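Local structure of alkaline serine protease (Pseudoalteromonas sp., 1Y9Z) at residues 11-16 with 379-384; 398-403 with 425-430; 150-155 with 392-397; 112-117 with 124-129; 231-236 with 362-367. The protein probably cleaves peptide bonds as a cold-adapted alkaline serine protease of the subtilisin-like type. All blocks are in the same frame, centred on the assembly; numbering follows the deposited sequence.

Contact 1 (11-16 with 379-384)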
# COMPACT_ATOMS: atom_id res chain seq x y z
N VAL A 11 1.58 -2.90 11.72
CA VAL A 11 2.90 -2.37 12.07
C VAL A 11 2.95 -1.86 13.50
O VAL A 11 4.01 -1.50 14.01
CB VAL A 11 3.32 -1.23 11.11
CG1 VAL A 11 3.34 -1.75 9.67
CG2 VAL A 11 2.37 -0.04 11.24
N GLY A 12 1.79 -1.82 14.15
CA GLY A 12 1.71 -1.36 15.53
C GLY A 12 1.94 0.13 15.70
O GLY A 12 2.73 0.54 16.56
N ALA A 13 1.26 0.94 14.91
CA ALA A 13 1.40 2.39 14.99
C ALA A 13 0.19 3.01 15.70
O ALA A 13 0.28 4.11 16.25
CB ALA A 13 1.54 2.98 13.60
N THR A 14 -0.92 2.29 15.69
CA THR A 14 -2.15 2.77 16.32
C THR A 14 -2.07 2.77 17.85
O THR A 14 -2.82 3.49 18.51
CB THR A 14 -3.36 1.92 15.89
OG1 THR A 14 -3.17 0.56 16.31
CG2 THR A 14 -3.53 1.96 14.38
N VAL A 15 -1.16 1.98 18.40
CA VAL A 15 -1.01 1.90 19.85
C VAL A 15 -0.05 2.95 20.42
O VAL A 15 -0.09 3.25 21.61
CB VAL A 15 -0.52 0.50 20.28
CG1 VAL A 15 -1.60 -0.53 20.00
CG2 VAL A 15 0.75 0.15 19.53
N LEU A 16 0.81 3.49 19.57
CA LEU A 16 1.75 4.52 20.00
C LEU A 16 1.11 5.89 19.76
O LEU A 16 -0.01 5.97 19.25
CB LEU A 16 3.06 4.42 19.22
CG LEU A 16 3.89 3.15 19.44
CD1 LEU A 16 5.16 3.23 18.60
CD2 LEU A 16 4.24 2.99 20.91
N ALA A 379 9.30 4.59 11.19
CA ALA A 379 10.65 5.00 11.56
C ALA A 379 10.62 6.39 12.17
O ALA A 379 11.26 6.65 13.20
CB ALA A 379 11.56 4.99 10.33
N THR A 380 9.87 7.28 11.54
CA THR A 380 9.75 8.66 12.02
C THR A 380 9.05 8.69 13.38
O THR A 380 9.49 9.39 14.30
CB THR A 380 8.95 9.51 11.01
OG1 THR A 380 9.58 9.43 9.72
CG2 THR A 380 8.91 10.96 11.45
N LEU A 381 7.98 7.92 13.51
CA LEU A 381 7.22 7.85 14.76
C LEU A 381 8.09 7.36 15.91
O LEU A 381 8.13 7.97 16.98
CB LEU A 381 6.01 6.92 14.58
CG LEU A 381 5.18 6.60 15.83
CD1 LEU A 381 4.63 7.89 16.45
CD2 LEU A 381 4.04 5.68 15.43
N VAL A 382 8.79 6.25 15.69
CA VAL A 382 9.65 5.68 16.71
C VAL A 382 10.78 6.64 17.06
O VAL A 382 11.11 6.83 18.23
CB VAL A 382 10.24 4.33 16.24
CG1 VAL A 382 11.29 3.84 17.22
CG2 VAL A 382 9.12 3.30 16.11
N TRP A 383 11.38 7.24 16.04
CA TRP A 383 12.48 8.17 16.24
C TRP A 383 12.06 9.39 17.07
O TRP A 383 12.87 9.95 17.80
CB TRP A 383 13.02 8.64 14.89
CG TRP A 383 14.44 9.12 14.90
CD1 TRP A 383 15.24 9.33 15.99
CD2 TRP A 383 15.23 9.46 13.76
NE1 TRP A 383 16.48 9.77 15.60
CE2 TRP A 383 16.50 9.86 14.23
CE3 TRP A 383 14.99 9.46 12.38
CZ2 TRP A 383 17.53 10.26 13.37
CZ3 TRP A 383 16.01 9.86 11.52
CH2 TRP A 383 17.27 10.26 12.02
N SER A 384 10.80 9.79 16.96
CA SER A 384 10.32 10.96 17.70
C SER A 384 10.40 10.76 19.21
O SER A 384 10.45 11.73 19.97
CB SER A 384 8.89 11.32 17.30
OG SER A 384 7.94 10.41 17.81

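Contact 2 (398-403 with 425-430)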
# COMPACT_ATOMS: atom_id res chain seq x y z
N LEU A 398 15.07 -0.90 14.15
CA LEU A 398 13.97 -1.43 13.35
C LEU A 398 14.27 -2.87 12.91
O LEU A 398 13.40 -3.73 12.97
CB LEU A 398 13.74 -0.55 12.12
CG LEU A 398 13.36 0.91 12.39
CD1 LEU A 398 13.24 1.67 11.08
CD2 LEU A 398 12.05 0.97 13.17
N ASN A 399 15.50 -3.11 12.49
CA ASN A 399 15.90 -4.44 12.04
C ASN A 399 15.95 -5.44 13.19
O ASN A 399 15.51 -6.59 13.05
CB ASN A 399 17.28 -4.37 11.38
CG ASN A 399 17.24 -3.64 10.05
OD1 ASN A 399 18.27 -3.16 9.57
ND2 ASN A 399 16.07 -3.57 9.45
N ALA A 400 16.47 -5.00 14.33
CA ALA A 400 16.59 -5.87 15.50
C ALA A 400 15.25 -6.27 16.10
O ALA A 400 15.15 -7.30 16.76
CB ALA A 400 17.44 -5.20 16.55
N THR A 401 14.21 -5.46 15.87
CA THR A 401 12.90 -5.75 16.44
C THR A 401 11.82 -6.17 15.45
O THR A 401 10.68 -6.38 15.84
CB THR A 401 12.38 -4.54 17.23
OG1 THR A 401 12.22 -3.42 16.35
CG2 THR A 401 13.35 -4.17 18.34
N ALA A 402 12.18 -6.30 14.18
CA ALA A 402 11.22 -6.71 13.17
C ALA A 402 10.78 -8.15 13.45
O ALA A 402 11.56 -8.95 13.97
CB ALA A 402 11.84 -6.61 11.78
N ASP A 403 9.53 -8.47 13.12
CA ASP A 403 9.02 -9.82 13.34
C ASP A 403 9.43 -10.72 12.18
O ASP A 403 8.98 -10.54 11.05
CB ASP A 403 7.49 -9.80 13.47
CG ASP A 403 7.02 -8.92 14.61
OD1 ASP A 403 7.60 -9.00 15.71
OD2 ASP A 403 6.05 -8.15 14.41
N LYS A 425 10.39 0.84 19.58
CA LYS A 425 10.38 1.88 20.60
C LYS A 425 10.96 1.35 21.91
O LYS A 425 11.80 2.00 22.53
CB LYS A 425 8.96 2.38 20.84
CG LYS A 425 8.83 3.30 22.05
CD LYS A 425 7.38 3.59 22.38
CE LYS A 425 7.25 4.39 23.66
NZ LYS A 425 7.81 3.67 24.84
N ALA A 426 10.50 0.18 22.32
CA ALA A 426 10.97 -0.44 23.56
C ALA A 426 12.48 -0.65 23.52
O ALA A 426 13.16 -0.53 24.54
CB ALA A 426 10.25 -1.77 23.78
N TYR A 427 12.98 -0.98 22.33
CA TYR A 427 14.41 -1.21 22.12
C TYR A 427 15.18 0.07 22.45
O TYR A 427 16.11 0.06 23.25
CB TYR A 427 14.64 -1.60 20.66
CG TYR A 427 16.05 -2.03 20.30
CD1 TYR A 427 16.47 -3.33 20.53
CD2 TYR A 427 16.93 -1.14 19.69
CE1 TYR A 427 17.75 -3.75 20.15
CE2 TYR A 427 18.21 -1.55 19.31
CZ TYR A 427 18.61 -2.85 19.54
OH TYR A 427 19.86 -3.26 19.14
N LEU A 428 14.78 1.17 21.81
CA LEU A 428 15.42 2.45 22.02
C LEU A 428 15.17 3.01 23.42
O LEU A 428 15.93 3.85 23.91
CB LEU A 428 14.96 3.45 20.95
CG LEU A 428 15.38 3.10 19.52
CD1 LEU A 428 14.77 4.10 18.55
CD2 LEU A 428 16.90 3.11 19.42
N ASP A 429 14.11 2.54 24.07
CA ASP A 429 13.78 2.98 25.42
C ASP A 429 14.91 2.58 26.37
O ASP A 429 15.16 3.25 27.37
CB ASP A 429 12.47 2.35 25.89
CG ASP A 429 11.25 3.13 25.43
OD1 ASP A 429 10.12 2.62 25.60
OD2 ASP A 429 11.41 4.25 24.91
N GLU A 430 15.57 1.47 26.05
CA GLU A 430 16.68 0.99 26.87
C GLU A 430 17.89 1.89 26.63
O GLU A 430 18.53 2.35 27.57
CB GLU A 430 17.02 -0.46 26.50
CG GLU A 430 15.89 -1.44 26.77
CD GLU A 430 15.49 -1.47 28.23
OE1 GLU A 430 16.35 -1.79 29.08
OE2 GLU A 430 14.31 -1.18 28.54

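Contact 3 (150-155 with 392-397)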
# COMPACT_ATOMS: atom_id res chain seq x y z
N GLY A 150 23.55 11.57 9.34
CA GLY A 150 22.39 11.41 10.21
C GLY A 150 21.02 11.37 9.57
O GLY A 150 20.01 11.44 10.28
N VAL A 151 20.95 11.25 8.25
CA VAL A 151 19.67 11.19 7.56
C VAL A 151 19.30 9.74 7.24
O VAL A 151 20.07 9.03 6.59
CB VAL A 151 19.70 11.99 6.24
CG1 VAL A 151 18.34 11.92 5.55
CG2 VAL A 151 20.08 13.43 6.53
N LEU A 152 18.13 9.31 7.70
CA LEU A 152 17.67 7.95 7.45
C LEU A 152 17.02 7.87 6.06
O LEU A 152 16.08 8.61 5.77
CB LEU A 152 16.66 7.51 8.52
CG LEU A 152 16.12 6.08 8.47
CD1 LEU A 152 17.25 5.08 8.62
CD2 LEU A 152 15.10 5.89 9.59
N LEU A 153 17.55 6.98 5.22
CA LEU A 153 17.06 6.80 3.86
C LEU A 153 16.32 5.48 3.72
O LEU A 153 16.85 4.42 4.08
CB LEU A 153 18.24 6.85 2.89
CG LEU A 153 19.16 8.07 3.03
CD1 LEU A 153 20.36 7.91 2.10
CD2 LEU A 153 18.39 9.35 2.71
N ILE A 154 15.11 5.54 3.17
CA ILE A 154 14.27 4.35 3.01
C ILE A 154 13.66 4.35 1.60
O ILE A 154 13.19 5.38 1.13
CB ILE A 154 13.16 4.36 4.08
CG1 ILE A 154 13.79 4.38 5.47
CG2 ILE A 154 12.26 3.14 3.92
CD1 ILE A 154 12.82 4.65 6.60
N ALA A 155 13.69 3.20 0.93
CA ALA A 155 13.15 3.11 -0.42
C ALA A 155 12.56 1.75 -0.77
O ALA A 155 12.85 0.74 -0.11
CB ALA A 155 14.25 3.47 -1.43
N SER A 392 21.47 5.69 11.83
CA SER A 392 21.99 4.33 11.80
C SER A 392 21.49 3.54 13.01
O SER A 392 21.19 2.36 12.90
CB SER A 392 23.52 4.34 11.78
OG SER A 392 24.06 4.93 12.95
N GLN A 393 21.40 4.21 14.15
CA GLN A 393 20.92 3.55 15.37
C GLN A 393 19.44 3.20 15.27
O GLN A 393 19.01 2.13 15.72
CB GLN A 393 21.20 4.45 16.58
CG GLN A 393 22.66 4.43 17.00
CD GLN A 393 23.01 5.45 18.06
OE1 GLN A 393 24.05 5.35 18.72
NE2 GLN A 393 22.15 6.45 18.23
N VAL A 394 18.65 4.08 14.67
CA VAL A 394 17.22 3.82 14.50
C VAL A 394 17.05 2.67 13.51
O VAL A 394 16.22 1.78 13.72
CB VAL A 394 16.48 5.07 13.97
CG1 VAL A 394 15.04 4.72 13.62
CG2 VAL A 394 16.51 6.17 15.03
N ARG A 395 17.84 2.69 12.44
CA ARG A 395 17.79 1.64 11.42
C ARG A 395 18.04 0.29 12.08
O ARG A 395 17.32 -0.68 11.83
CB ARG A 395 18.84 1.93 10.34
CG ARG A 395 18.86 0.95 9.18
CD ARG A 395 19.85 1.42 8.13
NE ARG A 395 19.99 0.47 7.03
CZ ARG A 395 20.84 0.62 6.02
NH1 ARG A 395 20.90 -0.30 5.06
NH2 ARG A 395 21.62 1.69 5.97
N ALA A 396 19.07 0.23 12.92
CA ALA A 396 19.41 -1.01 13.61
C ALA A 396 18.27 -1.45 14.52
O ALA A 396 17.97 -2.64 14.62
CB ALA A 396 20.69 -0.81 14.43
N ALA A 397 17.64 -0.50 15.19
CA ALA A 397 16.53 -0.80 16.09
C ALA A 397 15.38 -1.44 15.33
O ALA A 397 14.77 -2.41 15.79
CB ALA A 397 16.07 0.46 16.80

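Contact 4 (112-117 with 124-129). With PMS (phenylmethanesulfonic acid), chain H.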
# COMPACT_ATOMS: atom_id res chain seq x y z
N ALA A 112 19.87 15.53 -6.17
CA ALA A 112 19.47 16.91 -5.96
C ALA A 112 18.17 16.98 -5.15
O ALA A 112 18.00 17.87 -4.32
CB ALA A 112 19.30 17.62 -7.30
N ALA A 113 17.26 16.04 -5.41
CA ALA A 113 15.99 15.99 -4.69
C ALA A 113 16.25 15.70 -3.22
O ALA A 113 15.64 16.31 -2.34
CB ALA A 113 15.09 14.92 -5.29
N ILE A 114 17.15 14.77 -2.95
CA ILE A 114 17.49 14.43 -1.58
C ILE A 114 18.16 15.64 -0.92
O ILE A 114 17.86 15.97 0.22
CB ILE A 114 18.42 13.20 -1.52
CG1 ILE A 114 17.69 11.98 -2.10
CG2 ILE A 114 18.84 12.93 -0.08
CD1 ILE A 114 18.57 10.75 -2.26
N ASP A 115 19.06 16.31 -1.65
CA ASP A 115 19.72 17.49 -1.10
C ASP A 115 18.66 18.51 -0.69
O ASP A 115 18.76 19.13 0.37
CB ASP A 115 20.64 18.15 -2.14
CG ASP A 115 21.87 17.33 -2.45
OD1 ASP A 115 22.33 16.56 -1.58
OD2 ASP A 115 22.40 17.47 -3.57
N THR A 116 17.66 18.69 -1.54
CA THR A 116 16.58 19.64 -1.27
C THR A 116 15.83 19.23 -0.00
O THR A 116 15.51 20.07 0.85
CB THR A 116 15.61 19.71 -2.46
OG1 THR A 116 16.31 20.23 -3.60
CG2 THR A 116 14.42 20.62 -2.14
N CYS A 117 15.54 17.94 0.12
CA CYS A 117 14.85 17.43 1.29
C CYS A 117 15.60 17.82 2.56
O CYS A 117 15.00 18.26 3.54
CB CYS A 117 14.80 15.91 1.23
SG CYS A 117 13.46 15.13 0.28
N ASN A 124 14.87 14.52 8.37
CA ASN A 124 15.61 13.58 9.20
C ASN A 124 15.45 12.23 8.51
O ASN A 124 16.33 11.38 8.56
CB ASN A 124 15.01 13.48 10.61
CG ASN A 124 15.02 14.79 11.34
OD1 ASN A 124 13.96 15.32 11.70
ND2 ASN A 124 16.21 15.33 11.59
N VAL A 125 14.29 12.05 7.88
CA VAL A 125 13.96 10.84 7.16
C VAL A 125 13.58 11.20 5.73
O VAL A 125 12.83 12.15 5.50
CB VAL A 125 12.76 10.10 7.80
CG1 VAL A 125 12.43 8.84 7.01
CG2 VAL A 125 13.06 9.77 9.26
N VAL A 126 14.12 10.46 4.77
CA VAL A 126 13.80 10.68 3.36
C VAL A 126 13.24 9.36 2.85
O VAL A 126 13.94 8.34 2.86
CB VAL A 126 15.04 11.09 2.55
CG1 VAL A 126 14.67 11.23 1.08
CG2 VAL A 126 15.59 12.42 3.07
N THR A 127 11.98 9.39 2.42
CA THR A 127 11.33 8.19 1.94
C THR A 127 11.14 8.26 0.43
O THR A 127 10.64 9.25 -0.11
CB THR A 127 9.99 7.98 2.70
OG1 THR A 127 9.44 6.69 2.38
CG2 THR A 127 8.99 9.07 2.36
N MET A 128 11.56 7.20 -0.25
CA MET A 128 11.52 7.15 -1.71
C MET A 128 10.83 5.90 -2.26
O MET A 128 11.45 4.84 -2.37
CB MET A 128 12.95 7.25 -2.24
CG MET A 128 13.66 8.50 -1.74
SD MET A 128 15.46 8.54 -1.98
CE MET A 128 16.01 7.56 -0.60
N SER A 129 9.55 6.04 -2.59
CA SER A 129 8.79 4.94 -3.16
C SER A 129 8.99 5.01 -4.66
O SER A 129 8.06 5.26 -5.43
CB SER A 129 7.31 5.08 -2.81
OG SER A 129 7.08 4.76 -1.45
C PMS H . 6.85 1.91 -7.90
S PMS H . 7.44 1.53 -6.23
C1 PMS H . 7.63 3.06 -8.59
C2 PMS H . 8.78 2.72 -9.39
C3 PMS H . 9.53 3.75 -10.04
C4 PMS H . 9.08 5.11 -9.87
C5 PMS H . 7.95 5.46 -9.09
C6 PMS H . 7.17 4.46 -8.42
O2S PMS H . 8.89 1.70 -6.23
O1S PMS H . 7.10 0.17 -5.89

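Contact 5 (231-236 with 362-367)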
# COMPACT_ATOMS: atom_id res chain seq x y z
N VAL A 231 -12.83 -4.47 1.44
CA VAL A 231 -13.56 -4.90 0.25
C VAL A 231 -12.90 -4.20 -0.93
O VAL A 231 -12.96 -2.98 -1.06
CB VAL A 231 -15.05 -4.51 0.32
CG1 VAL A 231 -15.78 -5.04 -0.90
CG2 VAL A 231 -15.67 -5.05 1.60
N VAL A 232 -12.27 -4.98 -1.80
CA VAL A 232 -11.57 -4.43 -2.94
C VAL A 232 -12.34 -4.52 -4.25
O VAL A 232 -12.76 -5.60 -4.66
CB VAL A 232 -10.21 -5.13 -3.13
CG1 VAL A 232 -9.46 -4.54 -4.31
CG2 VAL A 232 -9.39 -5.01 -1.85
N PRO A 233 -12.54 -3.38 -4.93
CA PRO A 233 -13.26 -3.42 -6.21
C PRO A 233 -12.35 -4.10 -7.23
O PRO A 233 -11.17 -3.76 -7.33
CB PRO A 233 -13.51 -1.94 -6.51
CG PRO A 233 -12.32 -1.27 -5.91
CD PRO A 233 -12.14 -2.00 -4.59
N HIS A 234 -12.88 -5.06 -7.97
CA HIS A 234 -12.06 -5.78 -8.95
C HIS A 234 -11.37 -4.88 -9.96
O HIS A 234 -12.02 -4.11 -10.68
CB HIS A 234 -12.87 -6.82 -9.71
CG HIS A 234 -12.80 -8.20 -9.12
ND1 HIS A 234 -11.70 -8.66 -8.44
CD2 HIS A 234 -13.67 -9.23 -9.17
CE1 HIS A 234 -11.89 -9.92 -8.09
NE2 HIS A 234 -13.09 -10.29 -8.52
N ASN A 235 -10.04 -4.98 -10.02
CA ASN A 235 -9.25 -4.20 -10.96
C ASN A 235 -9.40 -4.92 -12.31
O ASN A 235 -8.53 -5.70 -12.70
CB ASN A 235 -7.79 -4.18 -10.53
CG ASN A 235 -6.93 -3.27 -11.39
OD1 ASN A 235 -5.71 -3.22 -11.23
ND2 ASN A 235 -7.57 -2.54 -12.30
N ARG A 236 -10.51 -4.65 -12.99
CA ARG A 236 -10.81 -5.26 -14.27
C ARG A 236 -10.07 -4.67 -15.45
O ARG A 236 -9.98 -3.44 -15.60
CB ARG A 236 -12.32 -5.19 -14.52
CG ARG A 236 -12.79 -5.78 -15.85
CD ARG A 236 -14.31 -5.91 -15.84
NE ARG A 236 -14.87 -6.46 -17.08
CZ ARG A 236 -15.40 -5.72 -18.04
NH1 ARG A 236 -15.89 -6.30 -19.13
NH2 ARG A 236 -15.46 -4.40 -17.92
N TYR A 362 -10.24 7.89 -2.25
CA TYR A 362 -9.38 6.87 -1.65
C TYR A 362 -9.33 5.70 -2.61
O TYR A 362 -10.20 5.57 -3.48
CB TYR A 362 -9.96 6.41 -0.31
CG TYR A 362 -10.19 7.54 0.66
CD1 TYR A 362 -9.18 7.96 1.52
CD2 TYR A 362 -11.39 8.24 0.66
CE1 TYR A 362 -9.36 9.06 2.36
CE2 TYR A 362 -11.59 9.33 1.49
CZ TYR A 362 -10.57 9.74 2.33
OH TYR A 362 -10.75 10.84 3.14
N GLU A 363 -8.32 4.85 -2.48
CA GLU A 363 -8.22 3.70 -3.36
C GLU A 363 -7.22 2.68 -2.84
O GLU A 363 -6.30 3.02 -2.10
CB GLU A 363 -7.81 4.14 -4.77
CG GLU A 363 -7.97 3.04 -5.82
CD GLU A 363 -7.73 3.52 -7.24
OE1 GLU A 363 -7.94 2.72 -8.17
OE2 GLU A 363 -7.34 4.69 -7.42
N TYR A 364 -7.43 1.43 -3.23
CA TYR A 364 -6.54 0.35 -2.86
C TYR A 364 -5.43 0.26 -3.91
O TYR A 364 -5.71 0.24 -5.11
CB TYR A 364 -7.28 -0.99 -2.82
CG TYR A 364 -8.06 -1.24 -1.55
CD1 TYR A 364 -9.38 -0.82 -1.42
CD2 TYR A 364 -7.46 -1.89 -0.47
CE1 TYR A 364 -10.09 -1.04 -0.23
CE2 TYR A 364 -8.15 -2.10 0.71
CZ TYR A 364 -9.46 -1.68 0.83
OH TYR A 364 -10.13 -1.90 2.01
N TYR A 365 -4.19 0.22 -3.44
CA TYR A 365 -3.01 0.09 -4.30
C TYR A 365 -2.17 -1.09 -3.81
O TYR A 365 -2.25 -1.47 -2.64
CB TYR A 365 -2.09 1.31 -4.21
CG TYR A 365 -2.44 2.54 -5.02
CD1 TYR A 365 -1.47 3.52 -5.22
CD2 TYR A 365 -3.71 2.75 -5.55
CE1 TYR A 365 -1.75 4.68 -5.92
CE2 TYR A 365 -4.01 3.92 -6.26
CZ TYR A 365 -3.01 4.88 -6.44
OH TYR A 365 -3.27 6.05 -7.11
N ASN A 366 -1.36 -1.64 -4.71
CA ASN A 366 -0.44 -2.73 -4.39
C ASN A 366 0.96 -2.24 -4.73
O ASN A 366 1.14 -1.50 -5.69
CB ASN A 366 -0.66 -3.96 -5.27
CG ASN A 366 -2.06 -4.52 -5.20
OD1 ASN A 366 -2.51 -5.18 -6.14
ND2 ASN A 366 -2.75 -4.28 -4.09
N GLY A 367 1.96 -2.67 -3.97
CA GLY A 367 3.32 -2.28 -4.30
C GLY A 367 4.30 -2.13 -3.16
O GLY A 367 3.91 -1.89 -2.02
O HOH W 1 -12.75 -1.58 2.17

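Contact 1 (11-16 with 379-384)
L381 of the helix reaches the loop at 11-16 with a single methyl, CD2, which is met by A13 and L16. The methyl of A13 lies 4.1 Å from L381 CD2, and L16 CB stands at the same separation, 4.1 Å, from L381 CD2. The end of L16 closes in too, its CD1 being 4.2 Å from L381 CD2, so that two carbons of one leucine and one of the alanine meet the same methyl. The two leucine side chains cross obliquely. L381 swings its CG anti to the backbone N (chi1 174°), which carries the isobutyl group out from the helix towards the loop. No hydrogen bond or charge pair joins the two segments; the contact is purely apolar.

The next shell shapes the loop and the helix turn. G12, with positive phi, ends helix 6-10 in a Schellman motif, and the chain then curls round so that A13 and L16 come to the same side, a turn closed by a weak bond of 3.4 Å from L16 N to A13 O. On the helix, S384 OG donates to L381 O at 2.6 Å, tilted 21° from the carbonyl plane. Helix 421-430 packs beside both halves: L16 also touches A421 and K425, V382 touches L428, and V11 shares a backbone hydrogen bond with A421. A13 touches V85 as well. The whole is an N-terminal loop laid against the long helix 368-385 of the subtilisin-like alpha/beta domain, the helix whose first turn carries S369 of the phenylmethanesulfonic acid pocket.

Contact 2 (398-403 with 425-430)
Y427 lies alongside helix 391-401 at A400 and T401, its ring set at a slant to both residues, T401 at the CB end and A400 at the hydroxyl end. T401 CG2 comes 3.7 Å from Y427 CB and 3.9 Å from Y427 CD1, at the root of the ring. Farther out, the methyl of A400 sits 3.9 Å from Y427 CE1 and is almost as near to Y427 OH, at 4.0 Å. Two methyls one residue apart thus follow the length of one tyrosine. A chi1 of -173° turns the ring of Y427 away from its own backbone N and lays it along this pair.

T401 meets Y427 at a slant and offers only its methyl. Its OG1 sits between backbone N and carbonyl carbon (chi1 62°) and bonds back to A397 O, which leaves CG2 as the branch facing the tyrosine. A397 also touches Y427 and L428, so the ring has company from the previous turn of the same helix. An alanine in place of Y427 would probably open a gap beside A400 and take away the tyrosine carbons that T401 CG2 packs on.

Away from the interface, K425 NZ forms a salt bridge with D429 OD1 at 2.6 Å, on the syn lone pair, one turn along the helix, while D429 OD2 is bonded to H386. The bond to H386 links helix 421-430 to the residue just after helix 368-385. Across the two segments themselves only carbon and the tyrosine oxygen meet, without a hydrogen bond, so between them the attraction is van der Waals, with the tyrosine only partly shielding the methyls.

Contact 3 (150-155 with 392-397)
L152 points toward the helix and splits its two methyls between neighbouring residues: CD1 goes to R395 CB at 3.9 Å, CD2 to V394 CG1 at 4.2 Å. It crosses V394 at about a right angle and R395 at a slant. With chi1 at -177° the leucine's fork is directed away from its own backbone N, which sends CD1 and CD2 to these two residues. L152 and V394 make up the buried side; both press on W383 as well, and L152 on A379.

The solvent side is that of R395, which is partly exposed and touches L152 with its CB, at the closer of the two distances. Beyond that carbon its chain runs on extended, with chi2 and chi3 both at 175°, carrying the guanidinium group past the leucine. There the polar end is held: NE forms a salt bridge with E197 and NH2 donates to D172 O. E197 is also a ligand of a bound sodium ion, and the R395 side chain lies about 4 Å from a sodium.

Helix 391-401 therefore lies against the start of strand 152-156 just after the Schellman turn at G150, with helix 368-385 wedged in at W383 and strand 174-180 touching R395 through M175.

Contact 4 (112-117 with 124-129)
No planar side chain stands between I114 and C117 of the helix and V126 and M128 of the strand; the flat groups lie at the borders. Just past the strand end, S129 O comes 3.2 Å from C6 of the phenyl ring of the bound phenylmethanesulfonic acid. In the helix, the carbonyl of A112 is gripped from opposite faces, by T116 N at 2.9 Å and by T116 OG1 at 3.0 Å, the latter tilted 31° from its plane.

Between them the filling is aliphatic and sulfur. I114 CD1 touches M128 SD at 3.8 Å, the two side chains crossing at about a right angle; M128 CG is anti to the carbonyl carbon (chi1 -56°) and the chain runs extended to SD, which puts the sulfur at the isoleucine. Helix segment 112-117 and strand 125-128 run roughly antiparallel, their N-to-C directions at 145° and their axes 9.6 Å apart at closest approach, the second half of a beta-alpha-beta unit of the parallel subtilisin-like sheet. Toward the start of the strand, C117 CB rests 4.0 Å from V126 CG2, while C117 SG is disulfide-bonded to C27 on strand 25-30, the parallel neighbour of 125-128. I29 of strand 25-30 touches I114, C117 and V126. S129 OG is bonded to S369 O, another residue of the ligand pocket.

Contact 5 (231-236 with 362-367)
A valine methyl set over a tyrosine ring almost on its axis marks this contact: V232 CG2 stands 3.9 Å from the centroid of the Y364 ring, only 9° off the ring normal, a CH-pi contact over one face. The nearest ring atom is Y364 CD2, at 3.9 Å from V232 CG2. V232 can do this because CG2 is the branch set anti to its carbonyl carbon, with CG1 anti to the backbone N (chi1 -179°).

The rest of the ring meets backbone and proline. V231 O approaches Y364 CE1 obliquely at 3.6 Å, and P233 CD lies 4.4 Å from Y364 CD1. At the ring's edge, in its plane, a water accepts a hydrogen bond from V231 N (3.0 Å) and is hydrogen-bonded to Y364 OH (2.6 Å), a bridge between the strand's amide and the phenol. A leucine at Y364 would probably lose that bridge and the flat face under V232, leaving the water without its second partner.

Further along, E363 O is bonded to H68 NE2 and Y365 is stacked on H68, holding strand 362-365 to the subtilisin-like domain. Strand 232-240 instead belongs to the many-stranded mixed sheet of the inserted part, where V232 pairs with S335. The contact is thus a seam between the inserted beta barrel and the subtilisin-like alpha/beta domain, just ahead of the helix that begins after G367.

Overall arrangement
Contacts 1, 2 and 3 form one body: L16 CD2 packs on K425 CD at 3.5 Å between contacts 1 and 2, W383 CD1 on V394 CG2 at 3.5 Å between 1 and 3, and Y427 CD2 on A397 CB at 3.4 Å between 2 and 3. Contacts 3 and 4 are bonded through the parallel sheet, M128 N probably donating to I154 O (2.8 Å). Contact 4 ends in the phenylmethanesulfonic acid pocket at S129. Contact 5 stands apart, its centre about 26 Å from that of contact 1, yet its segment 362-367 leads directly into T368 and S369 of that pocket and on along helix 368-385 to contact 1.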